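Local coordinates for N-acylhomoserine lactone dependent regulatory protein (Burkholderia cenocepacia, PDB 5L10) that probably binds DNA as a LuxR-family, N-acylhomoserine lactone dependent transcription regulator, of which this chain is the autoinducer-binding domain, at residues L36-T48 against P54-W66. Residues are numbered along the deposited sequence; the frame is centred on the assembly and turned at random. Where two conformers were deposited one is given.
Sequences LGFRYCVYGLRRT and PDMQIVGNHPREW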
loop_
_atom_site.group_PDB
_atom_site.type_symbol
_atom_site.label_atom_id
_atom_site.label_comp_id
_atom_site.label_asym_id
_atom_site.label_seq_id
_atom_site.Cartn_x
_atom_site.Cartn_y
_atom_site.Cartn_z
ATOM N N LEU A 36 8.410 -11.579 11.461
ATOM C CA LEU A 36 9.064 -11.755 10.172
ATOM C C LEU A 36 10.579 -11.633 10.257
ATOM O O LEU A 36 11.251 -11.755 9.227
ATOM C CB LEU A 36 8.525 -10.737 9.163
ATOM C CG LEU A 36 7.047 -10.865 8.788
ATOM C CD1 LEU A 36 6.626 -9.732 7.867
ATOM C CD2 LEU A 36 6.791 -12.212 8.134
ATOM N N GLY A 37 11.130 -11.384 11.445
ATOM C CA GLY A 37 12.564 -11.301 11.630
ATOM C C GLY A 37 13.128 -9.905 11.790
ATOM O O GLY A 37 14.348 -9.765 11.935
ATOM N N PHE A 38 12.290 -8.870 11.767
ATOM C CA PHE A 38 12.754 -7.490 11.885
ATOM C C PHE A 38 12.663 -7.065 13.344
ATOM O O PHE A 38 11.563 -6.906 13.883
ATOM C CB PHE A 38 11.930 -6.560 10.998
ATOM C CG PHE A 38 12.007 -6.889 9.540
ATOM C CD1 PHE A 38 13.108 -6.512 8.790
ATOM C CD2 PHE A 38 10.976 -7.573 8.916
ATOM C CE1 PHE A 38 13.182 -6.812 7.445
ATOM C CE2 PHE A 38 11.043 -7.878 7.573
ATOM C CZ PHE A 38 12.147 -7.498 6.835
ATOM N N ARG A 39 13.820 -6.868 13.979
ATOM C CA ARG A 39 13.828 -6.473 15.383
ATOM C C ARG A 39 13.206 -5.098 15.578
ATOM O O ARG A 39 12.532 -4.849 16.585
ATOM C CB ARG A 39 15.257 -6.487 15.925
ATOM C CG ARG A 39 15.412 -5.698 17.205
ATOM C CD ARG A 39 16.606 -6.135 17.995
ATOM N NE ARG A 39 16.733 -5.353 19.216
ATOM C CZ ARG A 39 17.462 -5.724 20.260
ATOM N NH1 ARG A 39 18.120 -6.873 20.230
ATOM N NH2 ARG A 39 17.525 -4.951 21.336
ATOM N N TYR A 40 13.409 -4.197 14.622
ATOM C CA TYR A 40 12.994 -2.809 14.755
ATOM C C TYR A 40 11.969 -2.441 13.692
ATOM O O TYR A 40 12.100 -2.820 12.522
ATOM C CB TYR A 40 14.192 -1.885 14.655
ATOM C CG TYR A 40 15.195 -2.059 15.771
ATOM C CD1 TYR A 40 14.901 -1.643 17.061
ATOM C CD2 TYR A 40 16.448 -2.613 15.527
ATOM C CE1 TYR A 40 15.822 -1.784 18.083
ATOM C CE2 TYR A 40 17.377 -2.749 16.541
ATOM C CZ TYR A 40 17.055 -2.336 17.816
ATOM O OH TYR A 40 17.970 -2.476 18.832
ATOM N N CYS A 41 10.956 -1.687 14.109
ATOM C CA CYS A 41 9.874 -1.252 13.236
ATOM C C CYS A 41 9.603 0.218 13.512
ATOM O O CYS A 41 9.206 0.578 14.624
ATOM C CB CYS A 41 8.614 -2.090 13.467
ATOM S SG CYS A 41 7.156 -1.460 12.632
ATOM N N VAL A 42 9.823 1.064 12.511
ATOM C CA VAL A 42 9.746 2.510 12.666
ATOM C C VAL A 42 8.820 3.066 11.596
ATOM O O VAL A 42 8.862 2.626 10.441
ATOM C CB VAL A 42 11.140 3.164 12.559
ATOM C CG1 VAL A 42 11.071 4.643 12.904
ATOM C CG2 VAL A 42 12.141 2.446 13.444
ATOM N N TYR A 43 7.989 4.038 11.974
ATOM C CA TYR A 43 7.136 4.732 11.019
ATOM C C TYR A 43 7.348 6.231 11.141
ATOM O O TYR A 43 7.359 6.772 12.251
ATOM C CB TYR A 43 5.654 4.402 11.219
ATOM C CG TYR A 43 4.837 4.742 9.995
ATOM C CD1 TYR A 43 4.813 3.889 8.901
ATOM C CD2 TYR A 43 4.118 5.930 9.918
ATOM C CE1 TYR A 43 4.082 4.196 7.770
ATOM C CE2 TYR A 43 3.383 6.246 8.788
ATOM C CZ TYR A 43 3.369 5.373 7.718
ATOM O OH TYR A 43 2.644 5.672 6.589
ATOM N N GLY A 44 7.508 6.896 10.001
ATOM C CA GLY A 44 7.686 8.332 9.991
ATOM C C GLY A 44 6.693 9.054 9.103
ATOM O O GLY A 44 6.518 8.697 7.934
ATOM N N LEU A 45 6.040 10.076 9.644
ATOM C CA LEU A 45 5.091 10.890 8.894
ATOM C C LEU A 45 5.727 12.252 8.647
ATOM O O LEU A 45 5.948 13.019 9.590
ATOM C CB LEU A 45 3.769 11.021 9.648
ATOM C CG LEU A 45 2.704 11.903 8.991
ATOM C CD1 LEU A 45 2.321 11.377 7.613
ATOM C CD2 LEU A 45 1.477 12.021 9.882
ATOM N N ARG A 46 6.041 12.543 7.387
ATOM C CA ARG A 46 6.607 13.828 6.993
ATOM C C ARG A 46 5.532 14.629 6.272
ATOM O O ARG A 46 5.010 14.189 5.242
ATOM C CB ARG A 46 7.839 13.650 6.106
ATOM C CG ARG A 46 8.697 14.901 6.021
ATOM C CD ARG A 46 9.848 14.743 5.041
ATOM N NE ARG A 46 9.379 14.679 3.660
ATOM C CZ ARG A 46 10.144 14.920 2.599
ATOM N NH1 ARG A 46 9.631 14.837 1.379
ATOM N NH2 ARG A 46 11.418 15.254 2.758
ATOM N N ARG A 47 5.211 15.798 6.808
ATOM C CA ARG A 47 4.078 16.586 6.350
ATOM C C ARG A 47 4.498 17.630 5.323
ATOM O O ARG A 47 5.621 18.145 5.347
ATOM C CB ARG A 47 3.398 17.257 7.540
ATOM C CG ARG A 47 3.297 16.342 8.746
ATOM C CD ARG A 47 2.571 17.014 9.889
ATOM N NE ARG A 47 1.125 16.988 9.703
ATOM C CZ ARG A 47 0.295 16.234 10.416
ATOM N NH1 ARG A 47 0.771 15.447 11.373
ATOM N NH2 ARG A 47 -1.010 16.272 10.177
ATOM N N THR A 48 3.563 17.945 4.420
ATOM C CA THR A 48 3.851 18.834 3.304
ATOM C C THR A 48 3.662 20.303 3.673
ATOM O O THR A 48 4.296 21.177 3.071
ATOM C CB THR A 48 2.966 18.455 2.106
ATOM O OG1 THR A 48 3.551 18.938 0.889
ATOM C CG2 THR A 48 1.552 19.025 2.252
ATOM N N PRO A 54 10.656 20.902 6.860
ATOM C CA PRO A 54 9.951 19.612 6.915
ATOM C C PRO A 54 9.997 19.005 8.311
ATOM O O PRO A 54 11.065 18.853 8.908
ATOM C CB PRO A 54 10.711 18.750 5.900
ATOM C CG PRO A 54 11.346 19.730 4.969
ATOM C CD PRO A 54 11.683 20.931 5.804
ATOM N N ASP A 55 8.821 18.654 8.827
ATOM C CA ASP A 55 8.689 18.075 10.157
ATOM C C ASP A 55 8.469 16.573 10.047
ATOM O O ASP A 55 7.593 16.119 9.301
ATOM C CB ASP A 55 7.539 18.721 10.934
ATOM C CG ASP A 55 7.300 18.060 12.286
ATOM O OD1 ASP A 55 8.074 18.330 13.231
ATOM O OD2 ASP A 55 6.332 17.277 12.405
HETATM N N MSE A 56 9.255 15.814 10.798
HETATM C CA MSE A 56 9.190 14.364 10.777
HETATM C C MSE A 56 8.681 13.831 12.107
HETATM O O MSE A 56 9.369 13.922 13.125
HETATM C CB MSE A 56 10.569 13.781 10.469
HETATM C CG MSE A 56 10.632 12.267 10.454
HETATM SE SE MSE A 56 10.016 11.491 8.782
HETATM C CE MSE A 56 11.381 12.191 7.578
ATOM N N GLN A 57 7.467 13.288 12.096
ATOM C CA GLN A 57 6.916 12.600 13.253
ATOM C C GLN A 57 7.313 11.131 13.190
ATOM O O GLN A 57 7.083 10.465 12.177
ATOM C CB GLN A 57 5.396 12.743 13.298
ATOM C CG GLN A 57 4.743 11.863 14.343
ATOM C CD GLN A 57 3.300 12.239 14.606
ATOM O OE1 GLN A 57 2.862 12.271 15.753
ATOM N NE2 GLN A 57 2.553 12.518 13.546
ATOM N N ILE A 58 7.913 10.629 14.266
ATOM C CA ILE A 58 8.506 9.296 14.278
ATOM C C ILE A 58 7.913 8.494 15.424
ATOM O O ILE A 58 7.976 8.921 16.583
ATOM C CB ILE A 58 10.037 9.349 14.407
ATOM C CG1 ILE A 58 10.645 10.108 13.229
ATOM C CG2 ILE A 58 10.605 7.941 14.502
ATOM C CD1 ILE A 58 12.139 10.344 13.349
ATOM N N VAL A 59 7.348 7.332 15.104
ATOM C CA VAL A 59 6.973 6.334 16.096
ATOM C C VAL A 59 7.686 5.036 15.746
ATOM O O VAL A 59 7.929 4.738 14.571
ATOM C CB VAL A 59 5.443 6.122 16.175
ATOM C CG1 VAL A 59 4.748 7.420 16.544
ATOM C CG2 VAL A 59 4.903 5.586 14.862
ATOM N N GLY A 60 8.040 4.271 16.770
ATOM C CA GLY A 60 8.697 2.999 16.540
ATOM C C GLY A 60 9.305 2.451 17.809
ATOM O O GLY A 60 9.343 3.110 18.852
ATOM N N ASN A 61 9.783 1.207 17.701
ATOM C CA ASN A 61 10.522 0.552 18.772
ATOM C C ASN A 61 12.029 0.613 18.551
ATOM O O ASN A 61 12.763 -0.228 19.081
ATOM C CB ASN A 61 10.062 -0.900 18.934
ATOM C CG ASN A 61 10.124 -1.690 17.641
ATOM O OD1 ASN A 61 10.832 -1.325 16.704
ATOM N ND2 ASN A 61 9.376 -2.787 17.586
ATOM N N HIS A 62 12.497 1.586 17.773
ATOM C CA HIS A 62 13.914 1.810 17.538
ATOM C C HIS A 62 14.608 2.238 18.831
ATOM O O HIS A 62 13.951 2.620 19.802
ATOM C CB HIS A 62 14.088 2.881 16.465
ATOM C CG HIS A 62 13.356 4.150 16.772
ATOM N ND1 HIS A 62 12.003 4.296 16.554
ATOM C CD2 HIS A 62 13.781 5.322 17.302
ATOM C CE1 HIS A 62 11.627 5.507 16.927
ATOM N NE2 HIS A 62 12.688 6.150 17.384
ATOM N N PRO A 63 15.942 2.184 18.872
ATOM C CA PRO A 63 16.660 2.714 20.036
ATOM C C PRO A 63 16.399 4.201 20.210
ATOM O O PRO A 63 16.436 4.975 19.251
ATOM C CB PRO A 63 18.130 2.442 19.702
ATOM C CG PRO A 63 18.092 1.324 18.738
ATOM C CD PRO A 63 16.865 1.547 17.920
ATOM N N ARG A 64 16.139 4.593 21.457
ATOM C CA ARG A 64 15.859 5.995 21.742
ATOM C C ARG A 64 17.056 6.876 21.406
ATOM O O ARG A 64 16.892 7.991 20.898
ATOM C CB ARG A 64 15.460 6.156 23.207
ATOM C CG ARG A 64 14.595 7.369 23.482
ATOM C CD ARG A 64 13.896 7.242 24.826
ATOM N NE ARG A 64 13.486 5.866 25.100
ATOM C CZ ARG A 64 12.364 5.309 24.649
ATOM N NH1 ARG A 64 11.530 6.008 23.891
ATOM N NH2 ARG A 64 12.080 4.049 24.953
ATOM N N GLU A 65 18.270 6.389 21.671
ATOM C CA GLU A 65 19.454 7.198 21.403
ATOM C C GLU A 65 19.654 7.426 19.908
ATOM O O GLU A 65 20.213 8.454 19.510
ATOM C CB GLU A 65 20.688 6.547 22.031
ATOM C CG GLU A 65 22.005 7.280 21.777
ATOM C CD GLU A 65 22.127 8.609 22.510
ATOM O OE1 GLU A 65 21.273 8.913 23.370
ATOM O OE2 GLU A 65 23.093 9.350 22.223
ATOM N N TRP A 66 19.188 6.502 19.063
ATOM C CA TRP A 66 19.273 6.729 17.623
ATOM C C TRP A 66 18.383 7.888 17.199
ATOM O O TRP A 66 18.810 8.762 16.435
ATOM C CB TRP A 66 18.894 5.469 16.851
ATOM C CG TRP A 66 18.864 5.700 15.367
ATOM C CD1 TRP A 66 19.940 5.800 14.529
ATOM C CD2 TRP A 66 17.701 5.867 14.546
ATOM N NE1 TRP A 66 19.519 6.015 13.240
ATOM C CE2 TRP A 66 18.150 6.059 13.222
ATOM C CE3 TRP A 66 16.327 5.872 14.800
ATOM C CZ2 TRP A 66 17.270 6.253 12.157
ATOM C CZ3 TRP A 66 15.457 6.064 13.741
ATOM C CH2 TRP A 66 15.932 6.251 12.437
#
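Cys41 N donates to the side-chain OD1 of Asn61 at 2.6 Å, in the carbonyl plane and on a lone pair. Asn61 CG lies between its backbone N and carbonyl carbon (chi1 54°), which puts OD1, in place of the main-chain O, opposite Cys41 N; Asn61 N returns a bond to Cys41 O at 3.2 Å. The pairing then becomes regular. Tyr43 N reaches Val59 O at 2.7 Å, almost perfectly straight, and Val59 N answers to Tyr43 O; Leu45 and Gln57 repeat the exchange, and the far end is joined by one weak bond, Arg47 N to Asp55 O, at 3.5 Å.

On one face Val42 is forked between two neighbours: its CG1 meets Ile58 CG2 at 3.7 Å, while CG2 rests against CB and ND1 of His62, whose NE2 is held by Glu67. Further along, the selenomethionine Met56 bends at chi2 (81°) and chi3, laying SE 4.1 Å from Gly44 CA. Where strand 40-46 begins, Pro63, just past strand 56-60, sets its CD over one face of the Tyr40 ring, 3.5 Å from CE1, with Asn61 O at the ring edge. On the opposite side of the sheet, Tyr43 CB meets Val59 CG2 at 3.9 Å, its ring packs on helix 143-169, and its OH is hydrogen-bonded to His161. This antiparallel hairpin, with 56-60 outermost within this chain, belongs to the five-stranded sheet of the alpha-beta autoinducer-binding domain of LuxR-type regulators.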